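Local coordinates for protein Succinylglutamatedesuccinylase/aspartoacylase (Rhodobacter sphaeroides 2.4.1, PDB 3CDX) that probably acts as a zinc-dependent hydrolase of the succinylglutamate desuccinylase/aspartoacylase family, cleaving non-peptide carbon-nitrogen bonds in linear amides, and is seen here with calcium in its metal site, at residues V270-G276 / V327-V333. Sequence-based numbering, arbitrary orientation.
Sequences VMAPRTG and VTRGDAV
Met271 and Ala332 form an antiparallel, non-hydrogen-bonded pair, and Gly276 and Val327 a hydrogen-bonded one, so 270-276 and 327-333 run antiparallel with a gap in regular pairing between the two bridges. Beside the first bridge, Ala272 N donates to Asp331 O at 2.8 Å. Ala272 O in turn accepts from Gly330 N at 2.8 Å, which ties the proline-containing loop to the turn facing it. That turn, Thr328 to Asp331, is a type II beta turn closed by Asp331 N donating to Thr328 O; Gly330 occupies its third position with positive phi (90°). Asp331 folds back so that OD2 takes Thr328 N from above the carboxylate plane, while OD1 is hydrogen-bonded to Ser36 OG of a second subunit. Farther along, a side chain supplies the acceptor: Thr275, with OG1 beside its own backbone N (chi1 -63°), receives Arg329 N at OG1, 2.9 Å and nearly straight (171°). Here both chains pass between strands 259-271 and 332-339 and the small antiparallel sheet containing 276-280 and 326-327, away from the metal site. Among the side chains, Ala272 CB rests 3.9 Å from Val327 CG2; separately, Val270 CG1 meets Val333 CG2 at 3.8 Å. Met271, bent at chi2 and chi3, lays SD 3.8 Å from Ala332 CB. The extended Arg329 chain passes Pro273 O with CG and lies alongside Arg274, their guanidinium planes almost perpendicular. Their NH1 atoms both donate to one water and both form salt bridges with OD1 of Asp302 of a third subunit, whose carboxylate probably offsets the paired positive charges; Arg329 NE also pairs with Glu42 of the second subunit.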
# COMPACT_ATOMS: atom_id res chain seq x y z
N VAL A 270 4.10 16.87 -28.72
CA VAL A 270 4.58 15.58 -29.19
C VAL A 270 4.11 14.56 -28.19
O VAL A 270 4.52 14.58 -27.03
CB VAL A 270 6.11 15.52 -29.33
CG1 VAL A 270 6.52 14.19 -30.01
CG2 VAL A 270 6.60 16.74 -30.07
N MET A 271 3.27 13.66 -28.65
CA MET A 271 2.66 12.67 -27.79
C MET A 271 3.30 11.28 -27.96
O MET A 271 3.67 10.88 -29.07
CB MET A 271 1.16 12.62 -28.10
CG MET A 271 0.45 14.00 -27.98
SD MET A 271 0.33 14.72 -26.33
CE MET A 271 -0.72 13.54 -25.49
N ALA A 272 3.47 10.56 -26.86
CA ALA A 272 3.89 9.15 -26.91
C ALA A 272 2.72 8.21 -27.29
O ALA A 272 1.73 8.11 -26.54
CB ALA A 272 4.49 8.73 -25.56
N PRO A 273 2.82 7.50 -28.44
CA PRO A 273 1.73 6.57 -28.78
C PRO A 273 1.88 5.23 -28.09
O PRO A 273 0.94 4.43 -28.06
CB PRO A 273 1.88 6.39 -30.30
CG PRO A 273 3.11 7.20 -30.71
CD PRO A 273 3.85 7.54 -29.50
N ARG A 274 3.07 4.96 -27.57
CA ARG A 274 3.32 3.71 -26.89
C ARG A 274 4.07 3.98 -25.59
O ARG A 274 4.79 4.97 -25.46
CB ARG A 274 4.09 2.71 -27.77
CG ARG A 274 3.39 2.22 -29.06
CD ARG A 274 2.17 1.27 -28.83
NE ARG A 274 1.45 1.05 -30.08
CZ ARG A 274 0.17 0.69 -30.21
NH1 ARG A 274 -0.61 0.48 -29.15
NH2 ARG A 274 -0.35 0.54 -31.42
N THR A 275 3.86 3.09 -24.63
CA THR A 275 4.70 3.05 -23.43
C THR A 275 6.11 2.52 -23.75
O THR A 275 6.27 1.48 -24.39
CB THR A 275 3.99 2.26 -22.34
OG1 THR A 275 2.78 2.95 -22.01
CG2 THR A 275 4.87 2.13 -21.06
N GLY A 276 7.13 3.26 -23.37
CA GLY A 276 8.48 2.74 -23.47
C GLY A 276 9.50 3.76 -22.99
O GLY A 276 9.14 4.69 -22.29
N VAL A 327 8.21 6.52 -20.46
CA VAL A 327 7.01 7.32 -20.70
C VAL A 327 5.83 6.39 -20.89
O VAL A 327 6.01 5.24 -21.29
CB VAL A 327 7.13 8.26 -21.96
CG1 VAL A 327 8.25 9.35 -21.76
CG2 VAL A 327 7.38 7.43 -23.23
N THR A 328 4.63 6.88 -20.61
CA THR A 328 3.43 6.10 -20.74
C THR A 328 2.69 6.57 -21.99
O THR A 328 2.63 7.77 -22.24
CB THR A 328 2.55 6.21 -19.47
OG1 THR A 328 3.29 5.79 -18.33
CG2 THR A 328 1.32 5.29 -19.56
N ARG A 329 2.15 5.63 -22.77
CA ARG A 329 1.20 5.94 -23.86
C ARG A 329 0.25 7.06 -23.44
O ARG A 329 -0.34 7.00 -22.36
CB ARG A 329 0.36 4.70 -24.22
CG ARG A 329 -0.70 4.95 -25.31
CD ARG A 329 -1.63 3.75 -25.49
NE ARG A 329 -2.66 4.00 -26.51
CZ ARG A 329 -3.31 3.05 -27.19
NH1 ARG A 329 -3.04 1.75 -27.01
NH2 ARG A 329 -4.22 3.40 -28.08
N GLY A 330 0.12 8.08 -24.28
CA GLY A 330 -0.68 9.25 -23.92
C GLY A 330 0.00 10.43 -23.22
O GLY A 330 -0.64 11.44 -23.00
N ASP A 331 1.29 10.32 -22.85
CA ASP A 331 2.03 11.43 -22.23
C ASP A 331 2.53 12.31 -23.34
O ASP A 331 2.85 11.83 -24.43
CB ASP A 331 3.30 10.94 -21.49
CG ASP A 331 3.01 10.17 -20.19
OD1 ASP A 331 1.89 10.22 -19.64
OD2 ASP A 331 3.95 9.50 -19.71
N ALA A 332 2.65 13.60 -23.07
CA ALA A 332 3.39 14.46 -24.00
C ALA A 332 4.87 14.32 -23.65
O ALA A 332 5.23 14.24 -22.47
CB ALA A 332 2.94 15.91 -23.86
N VAL A 333 5.74 14.28 -24.65
CA VAL A 333 7.19 14.23 -24.39
C VAL A 333 7.87 15.58 -24.72
O VAL A 333 9.06 15.80 -24.44
CB VAL A 333 7.84 13.02 -25.09
CG1 VAL A 333 7.28 11.72 -24.49
CG2 VAL A 333 7.61 13.04 -26.61
O HOH W 1 -0.42 0.35 -26.07